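Long-range contacts in tail fiber protein (Acinetobacter phage AM24, PDB 5W5P), which probably recognises and degrades the capsular polysaccharide of Acinetobacter baumannii as a trimeric tailspike of the phage: residues H471-I476 with L580-Y585; M496-Q501 with A515-V520; V537-T542 with L569-V574. All coordinates share one frame; numbering follows the deposited sequence.

Interaction 1. Residues H471-I476 with L580-Y585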
loop_
_atom_site.group_PDB
_atom_site.type_symbol
_atom_site.label_atom_id
_atom_site.label_comp_id
_atom_site.label_asym_id
_atom_site.label_seq_id
_atom_site.Cartn_x
_atom_site.Cartn_y
_atom_site.Cartn_z
ATOM N N HIS A 471 13.592 -31.998 42.958
ATOM C CA HIS A 471 13.283 -30.579 42.820
ATOM C C HIS A 471 12.350 -30.378 41.631
ATOM O O HIS A 471 12.663 -30.802 40.514
ATOM C CB HIS A 471 14.564 -29.760 42.641
ATOM C CG HIS A 471 14.449 -28.351 43.127
ATOM N ND1 HIS A 471 13.506 -27.471 42.640
ATOM C CD2 HIS A 471 15.156 -27.668 44.060
ATOM C CE1 HIS A 471 13.635 -26.308 43.254
ATOM N NE2 HIS A 471 14.628 -26.401 44.121
ATOM N N THR A 472 11.205 -29.745 41.875
ATOM C CA THR A 472 10.292 -29.413 40.791
ATOM C C THR A 472 10.926 -28.334 39.924
ATOM O O THR A 472 11.417 -27.323 40.435
ATOM C CB THR A 472 8.954 -28.929 41.351
ATOM O OG1 THR A 472 8.490 -29.830 42.364
ATOM C CG2 THR A 472 7.911 -28.831 40.250
ATOM N N VAL A 473 10.933 -28.546 38.611
ATOM C CA VAL A 473 11.653 -27.655 37.709
ATOM C C VAL A 473 10.747 -26.967 36.703
ATOM O O VAL A 473 11.184 -25.996 36.064
ATOM C CB VAL A 473 12.788 -28.399 36.975
ATOM C CG1 VAL A 473 13.928 -28.650 37.938
ATOM C CG2 VAL A 473 12.277 -29.690 36.328
ATOM N N ALA A 474 9.500 -27.398 36.562
ATOM C CA ALA A 474 8.629 -26.859 35.529
ATOM C C ALA A 474 7.203 -27.289 35.829
ATOM O O ALA A 474 6.965 -28.246 36.573
ATOM C CB ALA A 474 9.052 -27.325 34.131
ATOM N N GLU A 475 6.254 -26.561 35.244
ATOM C CA GLU A 475 4.840 -26.854 35.433
ATOM C C GLU A 475 4.104 -26.516 34.147
ATOM O O GLU A 475 4.161 -25.376 33.675
ATOM C CB GLU A 475 4.279 -26.066 36.615
ATOM C CG GLU A 475 2.780 -26.221 36.808
ATOM C CD GLU A 475 2.246 -25.330 37.910
ATOM O OE1 GLU A 475 1.571 -24.327 37.595
ATOM O OE2 GLU A 475 2.500 -25.630 39.093
ATOM N N ILE A 476 3.430 -27.504 33.576
ATOM C CA ILE A 476 2.610 -27.307 32.392
ATOM C C ILE A 476 1.157 -27.559 32.773
ATOM O O ILE A 476 0.856 -28.226 33.768
ATOM C CB ILE A 476 3.043 -28.218 31.226
ATOM C CG1 ILE A 476 2.767 -29.683 31.562
ATOM C CG2 ILE A 476 4.520 -28.006 30.900
ATOM C CD1 ILE A 476 3.248 -30.647 30.504
ATOM N N LEU A 580 6.904 -31.131 36.528
ATOM C CA LEU A 580 8.102 -31.850 36.112
ATOM C C LEU A 580 9.185 -31.662 37.168
ATOM O O LEU A 580 9.415 -30.544 37.639
ATOM C CB LEU A 580 8.582 -31.358 34.748
ATOM C CG LEU A 580 7.660 -31.672 33.564
ATOM C CD1 LEU A 580 6.685 -30.528 33.323
ATOM C CD2 LEU A 580 8.463 -31.965 32.307
ATOM N N LYS A 581 9.834 -32.761 37.554
ATOM C CA LYS A 581 10.779 -32.747 38.660
ATOM C C LYS A 581 12.039 -33.523 38.300
ATOM O O LYS A 581 11.991 -34.511 37.561
ATOM C CB LYS A 581 10.170 -33.347 39.933
ATOM C CG LYS A 581 8.712 -33.006 40.172
ATOM C CD LYS A 581 8.171 -33.816 41.333
ATOM C CE LYS A 581 6.756 -33.419 41.678
ATOM N NZ LYS A 581 6.322 -34.098 42.930
ATOM N N LEU A 582 13.166 -33.071 38.848
ATOM C CA LEU A 582 14.451 -33.732 38.680
ATOM C C LEU A 582 15.013 -34.129 40.039
ATOM O O LEU A 582 14.834 -33.422 41.036
ATOM C CB LEU A 582 15.451 -32.833 37.944
ATOM C CG LEU A 582 15.096 -32.499 36.495
ATOM C CD1 LEU A 582 16.054 -31.464 35.925
ATOM C CD2 LEU A 582 15.084 -33.760 35.640
ATOM N N SER A 583 15.705 -35.266 40.069
ATOM C CA SER A 583 16.271 -35.811 41.292
ATOM C C SER A 583 17.761 -35.476 41.391
ATOM O O SER A 583 18.342 -34.817 40.523
ATOM C CB SER A 583 16.042 -37.322 41.357
ATOM O OG SER A 583 16.575 -37.968 40.212
ATOM N N GLY A 584 18.378 -35.937 42.477
ATOM C CA GLY A 584 19.795 -35.718 42.699
ATOM C C GLY A 584 20.183 -34.280 42.961
ATOM O O GLY A 584 21.307 -33.880 42.641
ATOM N N TYR A 585 19.289 -33.490 43.546
ATOM C CA TYR A 585 19.540 -32.070 43.749
ATOM C C TYR A 585 20.184 -31.824 45.108
ATOM O O TYR A 585 19.676 -32.279 46.138
ATOM C CB TYR A 585 18.243 -31.266 43.640
ATOM C CG TYR A 585 18.438 -29.789 43.889
ATOM C CD1 TYR A 585 18.752 -28.926 42.843
ATOM C CD2 TYR A 585 18.325 -29.257 45.170
ATOM C CE1 TYR A 585 18.936 -27.576 43.062
ATOM C CE2 TYR A 585 18.512 -27.912 45.399
ATOM C CZ TYR A 585 18.815 -27.076 44.340
ATOM O OH TYR A 585 19.002 -25.734 44.560
#

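Interaction 2. Residues M496-Q501 with A515-V520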
loop_
_atom_site.group_PDB
_atom_site.type_symbol
_atom_site.label_atom_id
_atom_site.label_comp_id
_atom_site.label_asym_id
_atom_site.label_seq_id
_atom_site.Cartn_x
_atom_site.Cartn_y
_atom_site.Cartn_z
HETATM N N MSE A 496 10.422 -29.683 25.259
HETATM C CA MSE A 496 10.614 -28.696 26.315
HETATM C C MSE A 496 12.092 -28.376 26.520
HETATM O O MSE A 496 12.910 -29.274 26.719
HETATM C CB MSE A 496 10.020 -29.193 27.632
HETATM C CG MSE A 496 8.516 -29.073 27.749
HETATM SE SE MSE A 496 7.887 -29.684 29.500
HETATM C CE MSE A 496 8.133 -28.036 30.519
ATOM N N ASN A 497 12.428 -27.092 26.465
ATOM C CA ASN A 497 13.757 -26.594 26.816
ATOM C C ASN A 497 13.612 -25.839 28.133
ATOM O O ASN A 497 13.102 -24.714 28.159
ATOM C CB ASN A 497 14.320 -25.702 25.714
ATOM C CG ASN A 497 15.776 -25.338 25.945
ATOM O OD1 ASN A 497 16.683 -26.039 25.491
ATOM N ND2 ASN A 497 16.008 -24.239 26.659
ATOM N N ILE A 498 14.054 -26.457 29.225
ATOM C CA ILE A 498 13.885 -25.897 30.565
ATOM C C ILE A 498 15.245 -25.365 31.006
ATOM O O ILE A 498 16.074 -26.091 31.551
ATOM C CB ILE A 498 13.326 -26.925 31.547
ATOM C CG1 ILE A 498 12.093 -27.615 30.954
ATOM C CG2 ILE A 498 12.996 -26.267 32.882
ATOM C CD1 ILE A 498 11.630 -28.807 31.751
ATOM N N PHE A 499 15.472 -24.074 30.771
ATOM C CA PHE A 499 16.684 -23.404 31.236
ATOM C C PHE A 499 16.514 -23.075 32.715
ATOM O O PHE A 499 15.699 -22.222 33.080
ATOM C CB PHE A 499 16.956 -22.148 30.412
ATOM C CG PHE A 499 18.151 -21.351 30.882
ATOM C CD1 PHE A 499 19.239 -21.975 31.473
ATOM C CD2 PHE A 499 18.186 -19.977 30.726
ATOM C CE1 PHE A 499 20.332 -21.242 31.900
ATOM C CE2 PHE A 499 19.278 -19.242 31.153
ATOM C CZ PHE A 499 20.352 -19.876 31.739
HETATM N N MSE A 500 17.281 -23.748 33.567
HETATM C CA MSE A 500 17.179 -23.534 35.001
HETATM C C MSE A 500 18.353 -22.722 35.523
HETATM O O MSE A 500 19.516 -23.077 35.311
HETATM C CB MSE A 500 17.109 -24.868 35.746
HETATM C CG MSE A 500 15.990 -25.793 35.301
HETATM SE SE MSE A 500 16.386 -27.673 35.683
HETATM C CE MSE A 500 17.597 -28.018 34.194
ATOM N N GLN A 501 18.042 -21.632 36.217
ATOM C CA GLN A 501 19.039 -20.794 36.871
ATOM C C GLN A 501 18.842 -20.927 38.375
ATOM O O GLN A 501 17.811 -20.504 38.911
ATOM C CB GLN A 501 18.915 -19.342 36.412
ATOM C CG GLN A 501 19.355 -19.129 34.970
ATOM C CD GLN A 501 19.092 -17.716 34.466
ATOM O OE1 GLN A 501 17.954 -17.244 34.465
ATOM N NE2 GLN A 501 20.150 -17.037 34.036
ATOM N N ALA A 515 17.328 -28.842 30.688
ATOM C CA ALA A 515 16.750 -30.158 30.461
ATOM C C ALA A 515 16.005 -30.175 29.135
ATOM O O ALA A 515 15.332 -29.202 28.775
ATOM C CB ALA A 515 15.797 -30.546 31.595
ATOM N N LYS A 516 16.128 -31.279 28.410
ATOM C CA LYS A 516 15.373 -31.514 27.187
ATOM C C LYS A 516 14.344 -32.603 27.460
ATOM O O LYS A 516 14.710 -33.738 27.787
ATOM C CB LYS A 516 16.304 -31.915 26.043
ATOM C CG LYS A 516 17.534 -31.028 25.899
ATOM C CD LYS A 516 17.153 -29.594 25.580
ATOM C CE LYS A 516 16.438 -29.507 24.238
ATOM N NZ LYS A 516 16.154 -28.102 23.809
ATOM N N VAL A 517 13.064 -32.256 27.335
ATOM C CA VAL A 517 11.961 -33.161 27.638
ATOM C C VAL A 517 11.101 -33.329 26.393
ATOM O O VAL A 517 10.938 -32.387 25.610
ATOM C CB VAL A 517 11.116 -32.643 28.822
ATOM C CG1 VAL A 517 9.976 -33.596 29.132
ATOM C CG2 VAL A 517 11.992 -32.455 30.051
ATOM N N SER A 518 10.559 -34.532 26.211
ATOM C CA SER A 518 9.602 -34.827 25.154
ATOM C C SER A 518 8.287 -35.272 25.785
ATOM O O SER A 518 8.285 -36.001 26.782
ATOM C CB SER A 518 10.143 -35.911 24.213
ATOM O OG SER A 518 9.470 -35.900 22.966
ATOM N N LEU A 519 7.168 -34.826 25.207
ATOM C CA LEU A 519 5.841 -35.065 25.761
ATOM C C LEU A 519 4.902 -35.633 24.709
ATOM O O LEU A 519 5.038 -35.359 23.514
ATOM C CB LEU A 519 5.200 -33.780 26.305
ATOM C CG LEU A 519 6.015 -32.874 27.212
ATOM C CD1 LEU A 519 5.241 -31.604 27.498
ATOM C CD2 LEU A 519 6.321 -33.605 28.489
ATOM N N VAL A 520 3.917 -36.395 25.177
ATOM C CA VAL A 520 2.764 -36.782 24.372
ATOM C C VAL A 520 1.515 -36.531 25.209
ATOM O O VAL A 520 1.480 -36.867 26.397
ATOM C CB VAL A 520 2.847 -38.254 23.914
ATOM C CG1 VAL A 520 3.167 -39.172 25.090
ATOM C CG2 VAL A 520 1.563 -38.678 23.212
#

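Interaction 3. Residues V537-T542 with L569-V574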
loop_
_atom_site.group_PDB
_atom_site.type_symbol
_atom_site.label_atom_id
_atom_site.label_comp_id
_atom_site.label_asym_id
_atom_site.label_seq_id
_atom_site.Cartn_x
_atom_site.Cartn_y
_atom_site.Cartn_z
ATOM N N VAL A 537 -0.490 -36.786 30.149
ATOM C CA VAL A 537 0.837 -36.455 29.650
ATOM C C VAL A 537 1.816 -37.533 30.091
ATOM O O VAL A 537 1.783 -37.985 31.242
ATOM C CB VAL A 537 1.300 -35.069 30.150
ATOM C CG1 VAL A 537 2.761 -34.824 29.786
ATOM C CG2 VAL A 537 0.407 -33.969 29.594
ATOM N N ALA A 538 2.685 -37.944 29.171
ATOM C CA ALA A 538 3.856 -38.750 29.481
ATOM C C ALA A 538 5.093 -37.979 29.043
ATOM O O ALA A 538 5.155 -37.495 27.909
ATOM C CB ALA A 538 3.797 -40.112 28.788
ATOM N N ALA A 539 6.061 -37.854 29.943
ATOM C CA ALA A 539 7.280 -37.100 29.704
ATOM C C ALA A 539 8.493 -38.021 29.728
ATOM O O ALA A 539 8.491 -39.075 30.367
ATOM C CB ALA A 539 7.457 -35.998 30.754
ATOM N N SER A 540 9.545 -37.597 29.035
ATOM C CA SER A 540 10.792 -38.347 29.019
ATOM C C SER A 540 11.951 -37.369 28.929
ATOM O O SER A 540 11.946 -36.479 28.076
ATOM C CB SER A 540 10.825 -39.327 27.847
ATOM O OG SER A 540 11.982 -40.136 27.895
ATOM N N LEU A 541 12.933 -37.530 29.809
ATOM C CA LEU A 541 14.131 -36.694 29.800
ATOM C C LEU A 541 15.032 -37.165 28.664
ATOM O O LEU A 541 15.709 -38.190 28.778
ATOM C CB LEU A 541 14.845 -36.768 31.145
ATOM C CG LEU A 541 16.081 -35.888 31.328
ATOM C CD1 LEU A 541 15.704 -34.412 31.259
ATOM C CD2 LEU A 541 16.793 -36.209 32.640
ATOM N N THR A 542 15.041 -36.420 27.559
ATOM C CA THR A 542 15.854 -36.785 26.405
ATOM C C THR A 542 17.269 -36.230 26.477
ATOM O O THR A 542 18.174 -36.784 25.844
ATOM C CB THR A 542 15.199 -36.301 25.105
ATOM O OG1 THR A 542 15.560 -34.934 24.855
ATOM C CG2 THR A 542 13.690 -36.416 25.196
ATOM N N LEU A 569 14.001 -37.740 35.753
ATOM C CA LEU A 569 12.795 -36.938 35.596
ATOM C C LEU A 569 11.574 -37.703 36.092
ATOM O O LEU A 569 11.366 -38.865 35.727
ATOM C CB LEU A 569 12.600 -36.536 34.133
ATOM C CG LEU A 569 11.186 -36.093 33.742
ATOM C CD1 LEU A 569 10.839 -34.750 34.371
ATOM C CD2 LEU A 569 11.029 -36.039 32.227
ATOM N N THR A 570 10.770 -37.044 36.920
ATOM C CA THR A 570 9.475 -37.556 37.335
ATOM C C THR A 570 8.434 -36.461 37.142
ATOM O O THR A 570 8.739 -35.272 37.266
ATOM C CB THR A 570 9.493 -38.018 38.799
ATOM O OG1 THR A 570 10.120 -37.015 39.610
ATOM C CG2 THR A 570 10.260 -39.328 38.939
ATOM N N ILE A 571 7.205 -36.862 36.823
ATOM C CA ILE A 571 6.110 -35.907 36.689
ATOM C C ILE A 571 4.966 -36.331 37.597
ATOM O O ILE A 571 4.808 -37.512 37.924
ATOM C CB ILE A 571 5.615 -35.745 35.229
ATOM C CG1 ILE A 571 5.037 -37.056 34.688
ATOM C CG2 ILE A 571 6.731 -35.230 34.329
ATOM C CD1 ILE A 571 4.518 -36.934 33.266
ATOM N N GLU A 572 4.169 -35.346 38.008
ATOM C CA GLU A 572 3.028 -35.562 38.889
ATOM C C GLU A 572 1.873 -34.691 38.421
ATOM O O GLU A 572 2.063 -33.501 38.151
ATOM C CB GLU A 572 3.384 -35.238 40.346
ATOM C CG GLU A 572 2.180 -35.150 41.266
ATOM C CD GLU A 572 2.520 -34.593 42.639
ATOM O OE1 GLU A 572 3.597 -33.979 42.790
ATOM O OE2 GLU A 572 1.703 -34.775 43.568
ATOM N N ARG A 573 0.683 -35.279 38.320
ATOM C CA ARG A 573 -0.506 -34.551 37.898
ATOM C C ARG A 573 -1.169 -33.915 39.116
ATOM O O ARG A 573 -1.501 -34.611 40.082
ATOM C CB ARG A 573 -1.488 -35.468 37.171
ATOM C CG ARG A 573 -2.839 -34.811 36.903
ATOM C CD ARG A 573 -3.823 -35.762 36.235
ATOM N NE ARG A 573 -3.936 -35.504 34.801
ATOM C CZ ARG A 573 -4.919 -34.814 34.230
ATOM N NH1 ARG A 573 -5.900 -34.303 34.961
ATOM N NH2 ARG A 573 -4.924 -34.639 32.919
ATOM N N VAL A 574 -1.350 -32.597 39.069
ATOM C CA VAL A 574 -2.036 -31.844 40.113
ATOM C C VAL A 574 -3.161 -31.073 39.438
ATOM O O VAL A 574 -2.905 -30.131 38.673
ATOM C CB VAL A 574 -1.091 -30.898 40.866
ATOM C CG1 VAL A 574 -1.860 -30.088 41.899
ATOM C CG2 VAL A 574 0.027 -31.682 41.525
#

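Interaction 1. Residues H471-I476 with L580-Y585
His-471 turns one edge of its imidazole onto Tyr-585, with CD2 poised over the centre of the phenol ring, 3.5 Å above its plane. The ring planes meet at 62° and the centroids lie 4.6 Å apart, which makes this an edge-to-face (T-shaped) pair. Two bonds fix the rotation of the imidazole. ND1 donates to Thr-472 O at 3.0 Å, the acceptor lying in the ring plane, and NE2 is hydrogen-bonded to Ser-462 OG. With chi1 at -153°, CG stands anti to the backbone N of His-471 and beside its carbonyl carbon, which brings ND1 within range of the next carbonyl.

The backbones are antiparallel. His-471 N donates to Leu-582 O at 2.7 Å and Leu-582 N to His-471 O at 2.9 Å. Past the non-hydrogen-bonded pair Thr-472 and Lys-581 the register slips by one residue, because Val-473 and Ala-474 both face Leu-580: a classic beta bulge. Leu-580 O takes a straight bond from Val-473 N at 2.7 Å and a weak one from Ala-474 N, while Leu-580 N donates to Ala-474 O. At the bulge Val-473 CG2 packs against Leu-582 CG, at 4.0 Å. Leu-580 CD1 touches both Ala-474 CB and Ile-476 CG2, 4.1 Å from each.

On the face carrying Thr-472 and Lys-581, Thr-472 OG1 lies beside the CG-to-CE run of the extended Lys-581, whose NZ continues to a salt bridge with Glu-572. Beyond His-471, the opposite face is lined with Ala-474, Leu-580 and Leu-582 and turned inward: Leu-580 packs on Met-496 from strand 492-503 of the facing sheet. The bulged Val-473 packs on Met-500 of that strand. Strand 569-574 borders strand 577-582 on its other edge, with Lys-581 bonded through its backbone to Thr-570.

Interaction 2. Residues M496-Q501 with A515-V520
Met-496 and Val-517 form an antiparallel hydrogen-bonded pair whose side chains rise on the same face of the sheet. The side chain of Met-496, a selenomethionine, can be followed outward from this pair. Its CB lies 3.8 Å from Val-517 CB. Because chi1 is -78°, CG sits anti to the carbonyl carbon and heads for Leu-519, coming within 4.1 Å of Leu-519 CD1. SE approaches that same methyl to 3.8 Å. The bend at chi3, 85°, then turns CE off to Ile-476 in the second sheet. Farther along this face Ile-498 CD1 meets Val-517 CG2 at 4.0 Å, and CE of Met-500, also selenomethionine, comes to 4.0 Å from Ala-515 CB.

The two segments belong to the arms of a beta hairpin, strands 492-503 and 509-523, inside a five-stranded antiparallel sheet. Each hydrogen-bonded pair supplies two backbone bonds: Ile-498 N reaches Ala-515 O at 3.1 Å with an N-H...O angle of 174°, and Ala-515 N returns the bond to Ile-498 O. Strands 598-608 and 535-546 flank the hairpin.

The face carrying Asn-497 and Lys-516 lies at the trimer interface. Bends at chi2 and chi3 curl Lys-516 over its cross-strand partner, bringing NZ to a lone pair of Asn-497 OD1 in the amide plane, at 2.7 Å. The ammonium also forms a salt bridge with Asp-495 of the second subunit, and Asn-497 ND2 is hydrogen-bonded to Thr-493 OG1 of that same subunit.

Interaction 3. Residues V537-T542 with L569-V574
Ala-539 and Ile-571 face each other with CA atoms 7.2 Å apart, across strands that run antiparallel at 161° and come no nearer than 7.1 Å between axes. That spacing is wider than the separation of paired strands, and the two segments share no hydrogen bond; what joins them is apolar side chains from both sides.

Leu-569 loses more surface to the contact than any other residue. Its CB meets Leu-541 CB at 3.7 Å, and its CD2 reaches the main chain of the other strand, 3.4 Å from Leu-541 N and close to Ser-540 C. The same methyl touches Ala-539 CB at 3.9 Å. Ala-539 CB meets a second branched residue from the same general side, Ile-571 CG2 at 3.7 Å. The torsions of Ile-571 let it reach two places at once: chi1 of 63° puts CG1 between the backbone N and the carbonyl carbon, and the extended chi2 carries CD1 out to Val-537 O, at 3.6 Å, while CG2 keeps to the alanine.

Outside these pairs, Tyr-578 OH helps to join the two strands, being hydrogen-bonded to Arg-573 NE and weakly to Val-537 N. The back of strand 535-546 turns to the third subunit, where Ala-538 packs on Gln-546, and Ser-540 on Thr-545, of that neighbouring chain.

Strand 535-546 is the outermost strand of one antiparallel sheet and 569-574 pairs in another, with 577-582. Two sheets packed through inward-facing aliphatic side chains, here near their margin, are the arrangement of a beta sandwich.

The contacts lie in the beta-rich C-terminal part of the chain, their centres 9 to 10 Å apart. Interactions 1 and 2 are buried strand pairings, one in each of two facing sheets; interaction 3 is a surface contact between those sheets. Interaction 1 adds a ring pair to its backbone bonds, interaction 2 a lysine-amide bond at the subunit interface, while interaction 3 is aliphatic, without a hydrogen bond between its segments. Strands 577-582 and 569-574 are neighbours in one sheet, 509-523 and 535-546 in the other, so interaction 3 joins partners of both pairings. Interactions 2 and 3 nest within the loop closed by interaction 1 and touch neighbouring subunits, whereas interaction 1 meets its own chain alone.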